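Uncharacterized novel protein (Burkholderia pseudomallei K96243, PDB 3FJV) is of unknown function and belongs to the DUF3501 family, pairing a helical region with an antiparallel beta-sheet in a two-chain assembly. Local coordinates at residues Leu4-Leu9 and Ile70-Leu74. Sequence-based numbering, arbitrary orientation.
Sequences LTRDSL and IQAEL
The loop 4-9, whose residues 6-8 form a short 3-10 turn just before helix 12-30, lies against one side of helix 67-77, with the CA atoms of R6 and Q71 6.7 Å apart and those of T5 and L74 7.2 Å apart, about one helical turn along. The loop is stitched by T5 N donating almost straight to S8 OG (2.9 Å); a short hydroxyl side chain suits this place because it reaches the N-H of T5, three residues back. L74 is the apolar centre. Its two methyls lie along the backbone from L4 to R6: CD1 sits 3.4 Å from R6 N, while CD2 meets L4 CB. The side chains of L9 and L74 point at one another end on, L9 CD1 lying 4.1 Å from L74 CG, and L9 CD1 also packs on I70 CG2 at 3.6 Å; L9 then continues onto I55 of helix 48-62, joining the loop to a second helix. I70 holds CG2 anti to its backbone N, facing the loop, where the methylene CG of R6 also rests on it. The long arginine thus gives carbon to the apolar patch, and its charged end lies beyond it, in a long, weak ion pair with E67. Q71, whose NE2 is also bonded to D75, bends at chi2 (56°) and presents its amide to two bridging waters. One links NE2 to L4 O, the other OE1 to R6 N. Q71 OE1 additionally accepts a weak, bent bond from R6 NH1 (2.8 Å, 121°), with the guanidinium and amide planes 83° apart.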
loop_
_atom_site.group_PDB
_atom_site.type_symbol
_atom_site.label_atom_id
_atom_site.label_comp_id
_atom_site.label_asym_id
_atom_site.label_seq_id
_atom_site.Cartn_x
_atom_site.Cartn_y
_atom_site.Cartn_z
ATOM N N LEU A 4 -21.963 -11.671 -5.481
ATOM C CA LEU A 4 -21.952 -11.140 -6.835
ATOM C C LEU A 4 -21.294 -12.182 -7.692
ATOM O O LEU A 4 -20.372 -12.858 -7.228
ATOM C CB LEU A 4 -21.135 -9.848 -6.923
ATOM C CG LEU A 4 -21.652 -8.552 -6.319
ATOM C CD1 LEU A 4 -20.590 -7.485 -6.495
ATOM C CD2 LEU A 4 -23.007 -8.138 -6.941
ATOM N N THR A 5 -21.741 -12.274 -8.934
ATOM C CA THR A 5 -21.222 -13.200 -9.927
ATOM C C THR A 5 -20.881 -12.408 -11.183
ATOM O O THR A 5 -21.224 -11.214 -11.272
ATOM C CB THR A 5 -22.317 -14.234 -10.281
ATOM O OG1 THR A 5 -23.246 -13.630 -11.180
ATOM C CG2 THR A 5 -23.065 -14.680 -9.012
ATOM N N ARG A 6 -20.251 -13.037 -12.171
ATOM C CA ARG A 6 -19.935 -12.330 -13.426
ATOM C C ARG A 6 -21.193 -11.733 -14.071
ATOM O O ARG A 6 -21.136 -10.686 -14.700
ATOM C CB ARG A 6 -19.181 -13.237 -14.424
ATOM C CG ARG A 6 -17.738 -13.546 -14.018
ATOM C CD ARG A 6 -16.941 -14.113 -15.186
ATOM N NE ARG A 6 -17.512 -15.361 -15.707
ATOM C CZ ARG A 6 -17.334 -16.568 -15.173
ATOM N NH1 ARG A 6 -16.593 -16.743 -14.072
ATOM N NH2 ARG A 6 -17.907 -17.621 -15.748
ATOM N N ASP A 7 -22.335 -12.393 -13.901
ATOM C CA ASP A 7 -23.619 -11.879 -14.427
ATOM C C ASP A 7 -24.208 -10.702 -13.659
ATOM O O ASP A 7 -25.158 -10.066 -14.118
ATOM C CB ASP A 7 -24.640 -13.001 -14.428
ATOM C CG ASP A 7 -24.206 -14.149 -15.281
ATOM O OD1 ASP A 7 -23.463 -13.912 -16.288
ATOM O OD2 ASP A 7 -24.600 -15.282 -14.928
ATOM N N SER A 8 -23.656 -10.415 -12.500
ATOM C CA SER A 8 -24.069 -9.239 -11.744
ATOM C C SER A 8 -23.417 -7.951 -12.255
ATOM O O SER A 8 -23.794 -6.864 -11.824
ATOM C CB SER A 8 -23.691 -9.415 -10.268
ATOM O OG SER A 8 -24.035 -10.706 -9.825
ATOM N N LEU A 9 -22.419 -8.083 -13.132
ATOM C CA LEU A 9 -21.618 -6.967 -13.592
ATOM C C LEU A 9 -21.986 -6.519 -14.993
ATOM O O LEU A 9 -22.386 -7.302 -15.834
ATOM C CB LEU A 9 -20.153 -7.388 -13.612
ATOM C CG LEU A 9 -19.550 -7.922 -12.325
ATOM C CD1 LEU A 9 -18.073 -8.306 -12.549
ATOM C CD2 LEU A 9 -19.694 -6.869 -11.211
ATOM N N ILE A 70 -12.091 -11.187 -15.151
ATOM C CA ILE A 70 -13.269 -10.713 -14.409
ATOM C C ILE A 70 -13.409 -11.502 -13.104
ATOM O O ILE A 70 -13.561 -10.932 -12.040
ATOM C CB ILE A 70 -14.578 -10.803 -15.240
ATOM C CG1 ILE A 70 -14.483 -9.864 -16.462
ATOM C CG2 ILE A 70 -15.768 -10.475 -14.342
ATOM C CD1 ILE A 70 -15.370 -10.218 -17.646
ATOM N N GLN A 71 -13.334 -12.829 -13.180
ATOM C CA GLN A 71 -13.519 -13.658 -11.981
ATOM C C GLN A 71 -12.486 -13.343 -10.919
ATOM O O GLN A 71 -12.811 -13.323 -9.730
ATOM C CB GLN A 71 -13.477 -15.167 -12.294
ATOM C CG GLN A 71 -13.973 -16.067 -11.130
ATOM C CD GLN A 71 -15.379 -15.692 -10.680
ATOM O OE1 GLN A 71 -16.283 -15.646 -11.500
ATOM N NE2 GLN A 71 -15.569 -15.447 -9.369
ATOM N N ALA A 72 -11.258 -13.063 -11.348
ATOM C CA ALA A 72 -10.167 -12.761 -10.432
ATOM C C ALA A 72 -10.445 -11.456 -9.660
ATOM O O ALA A 72 -10.070 -11.344 -8.500
ATOM C CB ALA A 72 -8.825 -12.693 -11.189
ATOM N N GLU A 73 -11.091 -10.471 -10.296
ATOM C CA GLU A 73 -11.445 -9.271 -9.541
ATOM C C GLU A 73 -12.592 -9.528 -8.585
ATOM O O GLU A 73 -12.566 -9.051 -7.462
ATOM C CB GLU A 73 -11.791 -8.091 -10.452
ATOM C CG GLU A 73 -10.718 -7.682 -11.454
ATOM C CD GLU A 73 -9.359 -7.422 -10.807
ATOM O OE1 GLU A 73 -9.277 -7.113 -9.581
ATOM O OE2 GLU A 73 -8.360 -7.534 -11.543
ATOM N N LEU A 74 -13.618 -10.280 -9.007
ATOM C CA LEU A 74 -14.694 -10.688 -8.073
ATOM C C LEU A 74 -14.109 -11.366 -6.824
ATOM O O LEU A 74 -14.495 -11.091 -5.652
ATOM C CB LEU A 74 -15.669 -11.633 -8.804
ATOM C CG LEU A 74 -16.776 -10.993 -9.668
ATOM C CD1 LEU A 74 -17.363 -12.032 -10.612
ATOM C CD2 LEU A 74 -17.911 -10.354 -8.824
HETATM O O HOH W 1 -18.069 -14.710 -7.880
HETATM O O HOH W 2 -19.101 -15.515 -11.421
#